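Local coordinates for protein 4-hydroxybenzoyl-CoA thioesterase (Staphylococcus aureus, PDB 6FDG) that probably hydrolyses acyl-CoA thioesters as a hotdog-fold thioesterase, most likely DHNA-CoA in the pathway to vitamin K2, at residues Ala13-Met18 against Ile68-Lys73; Ala27-Val32 against Tyr92-Glu97; Ala46-Gln51 against Leu109-Glu114. One frame throughout, in Å; residues are numbered along the deposited sequence.

Interaction 1: residues Ala13-Met18 against Ile68-Lys73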
loop_
_atom_site.group_PDB
_atom_site.type_symbol
_atom_site.label_atom_id
_atom_site.label_comp_id
_atom_site.label_asym_id
_atom_site.label_seq_id
_atom_site.Cartn_x
_atom_site.Cartn_y
_atom_site.Cartn_z
ATOM N N ALA A 13 1.934 -6.809 -6.846
ATOM C CA ALA A 13 1.158 -5.736 -6.174
ATOM C C ALA A 13 1.932 -4.445 -6.112
ATOM O O ALA A 13 1.313 -3.396 -5.957
ATOM C CB ALA A 13 0.884 -6.082 -4.737
ATOM N N GLU A 14 3.247 -4.456 -6.238
ATOM C CA GLU A 14 4.061 -3.239 -6.193
ATOM C C GLU A 14 4.172 -2.521 -7.538
ATOM O O GLU A 14 4.836 -1.449 -7.566
ATOM C CB GLU A 14 5.419 -3.612 -5.649
ATOM C CG GLU A 14 5.419 -3.919 -4.145
ATOM C CD GLU A 14 6.687 -4.586 -3.688
ATOM O OE1 GLU A 14 7.397 -5.328 -4.367
ATOM O OE2 GLU A 14 7.034 -4.371 -2.426
ATOM N N THR A 15 3.513 -3.056 -8.576
ATOM C CA THR A 15 3.544 -2.399 -9.910
ATOM C C THR A 15 2.514 -1.353 -10.059
ATOM O O THR A 15 1.506 -1.360 -9.320
ATOM C CB THR A 15 3.318 -3.410 -11.031
ATOM O OG1 THR A 15 2.030 -3.988 -10.955
ATOM C CG2 THR A 15 4.408 -4.434 -11.049
ATOM N N ASP A 16 2.720 -0.431 -10.954
ATOM C CA ASP A 16 1.700 0.470 -11.386
ATOM C C ASP A 16 1.374 0.176 -12.849
ATOM O O ASP A 16 1.877 -0.735 -13.468
ATOM C CB ASP A 16 2.036 1.859 -11.053
ATOM C CG ASP A 16 3.165 2.441 -11.840
ATOM O OD1 ASP A 16 3.582 1.815 -12.882
ATOM O OD2 ASP A 16 3.750 3.432 -11.370
ATOM N N LYS A 17 0.460 1.035 -13.347
ATOM C CA LYS A 17 -0.058 0.774 -14.717
ATOM C C LYS A 17 1.091 1.008 -15.779
ATOM O O LYS A 17 0.821 0.423 -16.866
ATOM C CB LYS A 17 -1.264 1.618 -14.952
ATOM C CG LYS A 17 -1.041 3.092 -15.015
ATOM C CD LYS A 17 -2.149 3.858 -15.800
ATOM C CE LYS A 17 -2.645 3.059 -16.981
ATOM N NZ LYS A 17 -3.352 3.836 -18.042
ATOM N N MET A 18 2.158 1.806 -15.506
ATOM C CA MET A 18 3.400 1.761 -16.417
ATOM C C MET A 18 4.148 0.321 -16.451
ATOM O O MET A 18 5.088 0.075 -17.307
ATOM C CB MET A 18 4.361 2.981 -16.230
ATOM C CG MET A 18 3.985 4.384 -15.610
ATOM S SD MET A 18 5.242 5.833 -15.375
ATOM C CE MET A 18 6.654 4.804 -15.762
ATOM N N ILE A 68 12.514 -0.044 -12.520
ATOM C CA ILE A 68 12.547 -1.464 -12.177
ATOM C C ILE A 68 11.263 -2.077 -12.700
ATOM O O ILE A 68 10.121 -1.690 -12.287
ATOM C CB ILE A 68 12.822 -1.696 -10.653
ATOM C CG1 ILE A 68 14.170 -1.029 -10.288
ATOM C CG2 ILE A 68 12.777 -3.113 -10.252
ATOM C CD1 ILE A 68 14.522 -1.039 -8.812
ATOM N N PHE A 69 11.413 -2.920 -13.777
ATOM C CA PHE A 69 10.259 -3.593 -14.385
ATOM C C PHE A 69 10.067 -4.902 -13.691
ATOM O O PHE A 69 10.983 -5.683 -13.462
ATOM C CB PHE A 69 10.515 -3.818 -15.834
ATOM C CG PHE A 69 10.517 -2.523 -16.684
ATOM C CD1 PHE A 69 11.685 -1.823 -16.813
ATOM C CD2 PHE A 69 9.370 -2.106 -17.312
ATOM C CE1 PHE A 69 11.722 -0.657 -17.554
ATOM C CE2 PHE A 69 9.369 -0.943 -18.126
ATOM C CZ PHE A 69 10.561 -0.220 -18.188
ATOM N N TYR A 70 8.853 -5.183 -13.243
ATOM C CA TYR A 70 8.483 -6.420 -12.634
ATOM C C TYR A 70 8.435 -7.624 -13.798
ATOM O O TYR A 70 8.019 -7.320 -14.910
ATOM C CB TYR A 70 7.061 -6.248 -12.113
ATOM C CG TYR A 70 6.497 -7.547 -11.629
ATOM C CD1 TYR A 70 6.725 -8.012 -10.373
ATOM C CD2 TYR A 70 5.835 -8.436 -12.541
ATOM C CE1 TYR A 70 6.313 -9.257 -9.972
ATOM C CE2 TYR A 70 5.378 -9.660 -12.123
ATOM C CZ TYR A 70 5.571 -9.986 -10.747
ATOM O OH TYR A 70 5.163 -11.217 -10.393
ATOM N N PRO A 71 8.793 -8.806 -13.448
ATOM C CA PRO A 71 9.385 -9.324 -12.254
ATOM C C PRO A 71 10.878 -8.844 -12.083
ATOM O O PRO A 71 11.574 -8.544 -13.102
ATOM C CB PRO A 71 9.259 -10.814 -12.357
ATOM C CG PRO A 71 9.408 -11.019 -13.801
ATOM C CD PRO A 71 8.758 -9.858 -14.505
ATOM N N GLU A 72 11.419 -8.853 -10.871
ATOM C CA GLU A 72 12.840 -8.535 -10.663
ATOM C C GLU A 72 13.279 -8.913 -9.312
ATOM O O GLU A 72 12.584 -8.577 -8.302
ATOM C CB GLU A 72 13.076 -7.011 -10.780
ATOM C CG GLU A 72 14.481 -6.500 -11.027
ATOM C CD GLU A 72 14.859 -6.321 -12.492
ATOM O OE1 GLU A 72 14.028 -6.338 -13.362
ATOM O OE2 GLU A 72 16.027 -6.178 -12.775
ATOM N N LYS A 73 14.473 -9.482 -9.159
ATOM C CA LYS A 73 15.166 -9.671 -7.881
ATOM C C LYS A 73 16.204 -8.613 -7.787
ATOM O O LYS A 73 17.072 -8.392 -8.699
ATOM C CB LYS A 73 15.911 -11.005 -7.942
ATOM C CG LYS A 73 14.866 -12.032 -8.166
ATOM C CD LYS A 73 15.408 -13.448 -8.317
ATOM C CE LYS A 73 15.153 -14.231 -7.048
ATOM N NZ LYS A 73 13.860 -14.937 -7.167
#
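Phe69 meets Met18 loosely: its ring atom CE2 lies 4.5 Å from Met18 O, with that carbonyl oxygen placed obliquely to the ring. The CB of Phe69 starts off away from the other loop, and it is the far part of the ring that swings back beside Met18. The same ring also touches Val20 and meets Phe117 of the third subunit, so it sits where two chains join.

One residue on, Tyr70 makes the firm part of the contact. Its CB points at 13-18, and the methyl carbon CG2 of Thr15 presses on it at 3.4 Å from Tyr70 CB, a tight spacing for two aliphatic carbons. From Thr15 CG2 to Tyr70 CG it is 3.8 Å, so the methyl lies at the root of the ring and slanted to its plane. Two torsions set this up: Tyr70 carries CG opposite its own N (chi1 172°), while in Thr15 a chi1 of 64° puts CG2 anti to the carbonyl carbon and beside N, from where it meets Tyr70 CB. The Thr15 hydroxyl is held by Tyr12 O and by Lys17 N of the second subunit.

Both segments of this hotdog fold are mostly loop; 13-18 opens with the end of a 3-10 turn and 68-73 runs into strand 73-83. Residues 13-18 lead from strand 2-9 toward the long helix 26-41, a region that in relatives of this family contributes to the active site.

Pro71 follows a cis peptide and folds back on its predecessor, with Pro71 CB 3.9 Å above the plane of the Tyr70 ring, over its centre; Tyr12 meets the same ring edge-to-face. Farther along, Glu72 OE2 is held by Glu97 N.

Interaction 2: residues Ala27-Val32 against Tyr92-Glu97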
loop_
_atom_site.group_PDB
_atom_site.type_symbol
_atom_site.label_atom_id
_atom_site.label_comp_id
_atom_site.label_asym_id
_atom_site.label_seq_id
_atom_site.Cartn_x
_atom_site.Cartn_y
_atom_site.Cartn_z
ATOM N N ALA A 27 10.294 3.438 -0.488
ATOM C CA ALA A 27 10.505 3.620 0.942
ATOM C C ALA A 27 10.350 2.323 1.699
ATOM O O ALA A 27 11.120 2.097 2.667
ATOM C CB ALA A 27 9.615 4.691 1.458
ATOM N N THR A 28 9.417 1.459 1.304
ATOM C CA THR A 28 9.252 0.173 1.957
ATOM C C THR A 28 10.471 -0.697 1.758
ATOM O O THR A 28 10.913 -1.393 2.699
ATOM C CB THR A 28 7.961 -0.534 1.531
ATOM O OG1 THR A 28 6.883 0.333 1.864
ATOM C CG2 THR A 28 7.801 -1.848 2.097
ATOM N N TRP A 29 11.045 -0.667 0.568
ATOM C CA TRP A 29 12.252 -1.454 0.329
ATOM C C TRP A 29 13.432 -0.907 1.107
ATOM O O TRP A 29 14.198 -1.720 1.668
ATOM C CB TRP A 29 12.618 -1.448 -1.161
ATOM C CG TRP A 29 11.650 -2.253 -2.010
ATOM C CD1 TRP A 29 10.526 -2.847 -1.646
ATOM C CD2 TRP A 29 11.799 -2.508 -3.423
ATOM N NE1 TRP A 29 9.899 -3.512 -2.719
ATOM C CE2 TRP A 29 10.725 -3.296 -3.804
ATOM C CE3 TRP A 29 12.734 -2.131 -4.367
ATOM C CZ2 TRP A 29 10.553 -3.824 -5.099
ATOM C CZ3 TRP A 29 12.580 -2.612 -5.676
ATOM C CH2 TRP A 29 11.493 -3.453 -5.993
ATOM N N PHE A 30 13.543 0.413 1.269
ATOM C CA PHE A 30 14.608 0.982 2.137
ATOM C C PHE A 30 14.366 0.513 3.550
ATOM O O PHE A 30 15.365 0.231 4.255
ATOM C CB PHE A 30 14.634 2.474 2.082
ATOM C CG PHE A 30 15.111 3.087 0.783
ATOM C CD1 PHE A 30 15.698 2.406 -0.259
ATOM C CD2 PHE A 30 15.046 4.485 0.671
ATOM C CE1 PHE A 30 16.154 3.062 -1.422
ATOM C CE2 PHE A 30 15.535 5.151 -0.438
ATOM C CZ PHE A 30 16.075 4.401 -1.488
ATOM N N GLU A 31 13.115 0.440 4.039
ATOM C CA GLU A 31 12.855 -0.062 5.389
ATOM C C GLU A 31 13.299 -1.482 5.553
ATOM O O GLU A 31 13.950 -1.823 6.572
ATOM C CB GLU A 31 11.372 0.102 5.668
ATOM C CG GLU A 31 10.923 -0.595 6.933
ATOM C CD GLU A 31 9.384 -0.662 6.963
ATOM O OE1 GLU A 31 8.799 -1.797 6.668
ATOM O OE2 GLU A 31 8.760 0.347 7.412
ATOM N N VAL A 32 12.940 -2.357 4.615
ATOM C CA VAL A 32 13.352 -3.744 4.683
ATOM C C VAL A 32 14.884 -3.821 4.762
ATOM O O VAL A 32 15.449 -4.557 5.582
ATOM C CB VAL A 32 12.801 -4.525 3.470
ATOM C CG1 VAL A 32 13.436 -5.950 3.337
ATOM C CG2 VAL A 32 11.320 -4.649 3.580
ATOM N N TYR A 92 21.422 4.316 0.682
ATOM C CA TYR A 92 21.099 3.101 -0.032
ATOM C C TYR A 92 21.446 3.164 -1.502
ATOM O O TYR A 92 21.402 4.234 -2.151
ATOM C CB TYR A 92 19.578 2.846 -0.050
ATOM C CG TYR A 92 18.965 2.951 1.352
ATOM C CD1 TYR A 92 18.511 4.218 1.803
ATOM C CD2 TYR A 92 18.776 1.866 2.142
ATOM C CE1 TYR A 92 17.996 4.371 3.092
ATOM C CE2 TYR A 92 18.207 2.007 3.440
ATOM C CZ TYR A 92 17.779 3.247 3.854
ATOM O OH TYR A 92 17.166 3.380 5.142
ATOM N N GLU A 93 21.759 2.006 -2.039
ATOM C CA GLU A 93 21.880 1.800 -3.532
ATOM C C GLU A 93 21.105 0.568 -3.857
ATOM O O GLU A 93 21.238 -0.454 -3.182
ATOM C CB GLU A 93 23.370 1.595 -3.948
ATOM C CG GLU A 93 24.193 2.805 -3.792
ATOM C CD GLU A 93 25.708 2.619 -4.063
ATOM O OE1 GLU A 93 26.154 1.494 -3.992
ATOM O OE2 GLU A 93 26.313 3.676 -4.176
ATOM N N ILE A 94 20.304 0.602 -4.928
ATOM C CA ILE A 94 19.573 -0.566 -5.384
ATOM C C ILE A 94 20.097 -1.005 -6.762
ATOM O O ILE A 94 20.198 -0.166 -7.689
ATOM C CB ILE A 94 18.088 -0.335 -5.543
ATOM C CG1 ILE A 94 17.481 0.182 -4.198
ATOM C CG2 ILE A 94 17.397 -1.581 -6.027
ATOM C CD1 ILE A 94 16.003 0.410 -4.267
ATOM N N PHE A 95 20.530 -2.266 -6.821
ATOM C CA PHE A 95 20.997 -2.872 -8.105
ATOM C C PHE A 95 19.964 -3.789 -8.570
ATOM O O PHE A 95 19.361 -4.625 -7.883
ATOM C CB PHE A 95 22.342 -3.574 -7.807
ATOM C CG PHE A 95 23.429 -2.664 -7.329
ATOM C CD1 PHE A 95 24.290 -1.977 -8.229
ATOM C CD2 PHE A 95 23.604 -2.417 -5.955
ATOM C CE1 PHE A 95 25.262 -1.058 -7.804
ATOM C CE2 PHE A 95 24.586 -1.512 -5.542
ATOM C CZ PHE A 95 25.404 -0.840 -6.426
ATOM N N ASN A 96 19.776 -3.742 -9.924
ATOM C CA ASN A 96 18.873 -4.657 -10.575
ATOM C C ASN A 96 19.536 -6.013 -10.819
ATOM O O ASN A 96 20.677 -6.208 -10.531
ATOM C CB ASN A 96 18.192 -3.981 -11.757
ATOM C CG ASN A 96 19.061 -3.861 -13.008
ATOM O OD1 ASN A 96 20.189 -4.392 -12.996
ATOM N ND2 ASN A 96 18.672 -3.000 -13.898
ATOM N N GLU A 97 18.779 -6.915 -11.486
ATOM C CA GLU A 97 19.243 -8.304 -11.696
ATOM C C GLU A 97 20.452 -8.367 -12.664
ATOM O O GLU A 97 21.356 -9.282 -12.620
ATOM C CB GLU A 97 18.034 -9.083 -12.296
ATOM C CG GLU A 97 17.680 -10.237 -11.506
ATOM C CD GLU A 97 16.528 -10.992 -12.118
ATOM O OE1 GLU A 97 16.724 -11.788 -13.063
ATOM O OE2 GLU A 97 15.410 -10.834 -11.629
#
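Phe30 on the long helix 26-41 of this hotdog fold lies flat against Tyr92 on strand 88-95 of the sheet that curls round it. The axes of 27-32 and 92-95 approach to 10.1 Å and cross at 107°, so the helix runs roughly square to the strand and a few large side chains fill the gap.

The two rings form an offset stack, centroids 4.1 Å apart and planes only 4° from parallel. They run in roughly opposite senses, so each CB ends up over the partner's ring. Phe30 CB sits 3.8 Å from the Tyr92 centroid, nearly above it, and Tyr92 CB returns the CH-pi contact at 4.1 Å from the Phe30 centroid. Helix backbone joins in as well: Phe30 O comes within 3.4 Å of Tyr92 CE2. The Tyr92 hydroxyl, at the helix end of its ring, is tied down by Thr107 OG1 and Arg34 NH2, which probably limits the freedom of the ring.

Two residues along the strand, Ile94 also points at the helix. Its delta methyl is the touching atom, fitted between two aromatics: Ile94 CD1 is 3.9 Å from Phe30 CE1, approached obliquely, and Ile94 CD1 is 4.1 Å from Trp29 CE3, here at the edge of the indole and near its plane. Ile94 CG1 lies opposite its carbonyl carbon (chi1 -56°) and the chain then extends fully, carrying the methyl out to them.

On the sheet, strand 88-95 is paired antiparallel with 73-83 and with 101-113. From the helix, Trp29 reaches on to Val74 of strand 73-83 and to Ile8 of strand 2-9, and Val32 packs on Thr6 and Ile8; with the Phe30 stack, the helix thus rests on three strands at once.

Interaction 3: residues Ala46-Gln51 against Leu109-Glu114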
loop_
_atom_site.group_PDB
_atom_site.type_symbol
_atom_site.label_atom_id
_atom_site.label_comp_id
_atom_site.label_asym_id
_atom_site.label_seq_id
_atom_site.Cartn_x
_atom_site.Cartn_y
_atom_site.Cartn_z
ATOM N N ALA A 46 12.425 -4.842 16.677
ATOM C CA ALA A 46 11.243 -5.193 17.499
ATOM C C ALA A 46 11.596 -5.143 19.014
ATOM O O ALA A 46 10.734 -4.794 19.816
ATOM C CB ALA A 46 10.777 -6.601 17.109
ATOM N N ASP A 47 12.838 -5.480 19.367
ATOM C CA ASP A 47 13.283 -5.342 20.791
ATOM C C ASP A 47 13.370 -3.915 21.246
ATOM O O ASP A 47 12.949 -3.610 22.369
ATOM C CB ASP A 47 14.640 -5.929 21.029
ATOM C CG ASP A 47 14.676 -7.427 21.019
ATOM O OD1 ASP A 47 13.638 -8.094 21.100
ATOM O OD2 ASP A 47 15.835 -7.915 20.888
ATOM N N MET A 48 13.717 -2.949 20.397
ATOM C CA MET A 48 13.641 -1.555 20.717
ATOM C C MET A 48 12.211 -1.125 20.993
ATOM O O MET A 48 11.869 -0.412 21.982
ATOM C CB MET A 48 14.266 -0.734 19.547
ATOM C CG MET A 48 14.089 0.732 19.715
ATOM S SD MET A 48 14.908 1.731 18.439
ATOM C CE MET A 48 16.572 1.727 19.040
ATOM N N GLU A 49 11.239 -1.592 20.183
ATOM C CA GLU A 49 9.846 -1.218 20.354
ATOM C C GLU A 49 9.259 -1.819 21.658
ATOM O O GLU A 49 8.422 -1.191 22.275
ATOM C CB GLU A 49 8.992 -1.589 19.117
ATOM C CG GLU A 49 9.330 -0.744 17.897
ATOM C CD GLU A 49 8.155 -0.528 16.923
ATOM O OE1 GLU A 49 7.283 -1.411 16.910
ATOM O OE2 GLU A 49 8.122 0.483 16.240
ATOM N N LYS A 50 9.797 -2.965 22.043
ATOM C CA LYS A 50 9.337 -3.591 23.314
ATOM C C LYS A 50 9.683 -2.743 24.481
ATOM O O LYS A 50 9.002 -2.817 25.506
ATOM C CB LYS A 50 9.836 -4.992 23.463
ATOM C CG LYS A 50 9.357 -6.002 22.447
ATOM C CD LYS A 50 8.022 -6.706 22.631
ATOM C CE LYS A 50 8.057 -8.129 22.037
ATOM N NZ LYS A 50 6.689 -8.699 21.824
ATOM N N GLN A 51 10.691 -1.882 24.392
ATOM C CA GLN A 51 11.068 -0.920 25.443
ATOM C C GLN A 51 10.283 0.391 25.369
ATOM O O GLN A 51 10.583 1.346 26.062
ATOM C CB GLN A 51 12.593 -0.651 25.406
ATOM C CG GLN A 51 13.495 -1.809 25.587
ATOM C CD GLN A 51 13.310 -2.385 26.942
ATOM O OE1 GLN A 51 13.332 -1.686 27.955
ATOM N NE2 GLN A 51 12.951 -3.589 26.942
ATOM N N LEU A 109 16.648 9.040 10.476
ATOM C CA LEU A 109 15.891 8.346 11.527
ATOM C C LEU A 109 16.225 9.034 12.858
ATOM O O LEU A 109 17.396 9.411 13.075
ATOM C CB LEU A 109 16.206 6.900 11.651
ATOM C CG LEU A 109 15.720 5.886 10.659
ATOM C CD1 LEU A 109 14.338 5.581 10.936
ATOM C CD2 LEU A 109 15.928 6.185 9.216
ATOM N N ILE A 110 15.259 9.137 13.704
ATOM C CA ILE A 110 15.402 9.582 15.139
ATOM C C ILE A 110 14.813 8.464 15.972
ATOM O O ILE A 110 14.145 7.567 15.499
ATOM C CB ILE A 110 14.790 10.974 15.440
ATOM C CG1 ILE A 110 13.274 10.968 15.188
ATOM C CG2 ILE A 110 15.470 11.995 14.606
ATOM C CD1 ILE A 110 12.467 12.175 15.618
ATOM N N CYS A 111 14.992 8.549 17.314
ATOM C CA CYS A 111 14.299 7.661 18.230
ATOM C C CYS A 111 13.504 8.501 19.219
ATOM O O CYS A 111 14.009 9.525 19.675
ATOM C CB CYS A 111 15.343 6.843 19.013
ATOM S SG CYS A 111 16.232 5.591 18.043
ATOM N N ILE A 112 12.307 8.041 19.484
ATOM C CA ILE A 112 11.375 8.763 20.338
ATOM C C ILE A 112 10.643 7.800 21.235
ATOM O O ILE A 112 10.520 6.655 21.041
ATOM C CB ILE A 112 10.343 9.529 19.473
ATOM C CG1 ILE A 112 9.426 8.605 18.695
ATOM C CG2 ILE A 112 11.032 10.580 18.551
ATOM C CD1 ILE A 112 8.400 9.370 17.835
ATOM N N LYS A 113 10.103 8.401 22.352
ATOM C CA LYS A 113 9.209 7.675 23.202
ATOM C C LYS A 113 7.873 7.425 22.555
ATOM O O LYS A 113 7.326 8.333 21.954
ATOM C CB LYS A 113 8.985 8.477 24.521
ATOM C CG LYS A 113 10.180 8.826 25.277
ATOM C CD LYS A 113 10.954 7.672 25.753
ATOM C CE LYS A 113 10.178 6.648 26.597
ATOM N NZ LYS A 113 10.334 6.868 28.098
ATOM N N GLU A 114 7.374 6.236 22.676
ATOM C CA GLU A 114 6.131 5.807 21.958
ATOM C C GLU A 114 4.968 6.594 22.480
ATOM O O GLU A 114 4.032 6.954 21.706
ATOM C CB GLU A 114 5.859 4.357 22.163
ATOM C CG GLU A 114 4.628 3.907 21.405
ATOM C CD GLU A 114 4.558 2.427 21.280
ATOM O OE1 GLU A 114 5.102 1.735 22.201
ATOM O OE2 GLU A 114 3.963 1.995 20.253
HETATM O O HOH W 1 7.155 0.919 20.681
#
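Met48 reaches Cys111 with its sulfur end: Met48 CE is 4.0 Å from Cys111 SG, and Met48 SD is 4.1 Å from that same SG. The methionine runs out extended through its first two torsions, CG opposite the backbone N (chi1 173°), which carries SD up to the thiol; the bend at the last torsion (chi3 -80°) then brings CE alongside the same SG. Cys111 points its CB at the helix, so the two sulfurs meet in an apolar, van der Waals contact. Met48 is also packed on Ile53 and Phe126.

Directly after the helix the chain turns into strand 53-54, which pairs antiparallel with strand 101-113 in the hotdog sheet. Backbone bonds joining Ile112 to Ile54 and Glu114 to Gly52 tie the chain just after helix 45-50 to strand 101-113 and the residue that follows it.

The second meeting point is polar and goes through water. Glu114 stretches toward the last turn of the helix, its CG opposite the backbone N (chi1 -178°), and Glu114 OE1 stops 4.4 Å from Glu49 O. A water sits between them, donating to Glu49 O at 2.9 Å and, weakly, to Glu114 OE1 at 2.7 Å. The two carboxylates themselves stay apart, Glu49 OE1 and Glu114 OE2 being 5.8 Å from each other. Their like charges would probably repel mildly, but Glu49 OE1 is engaged in a salt bridge to Lys17 NZ of the third subunit.

How the interactions relate
Interaction 2 is the core contact, fully buried and made of stacked aromatics and an isoleucine between the long helix and the sheet; interactions 1 and 3 are smaller, only partly buried. Interaction 1 is mainly a methyl packed on a tyrosine, without a hydrogen bond across its segments and with three other subunits nearby. It touches interaction 2 directly: Glu14 OE2 accepts a probable hydrogen bond from Trp29 NE1, and Glu97 OE2 one from Lys73 N. Interaction 3 lies across the chain's centre from interaction 2, yet both reach the same sheet through neighbouring strands, 88-95 and 101-113. The chemistry of interaction 3 is mixed, sulfur packing plus a water bridge. All three touch the fourth subunit.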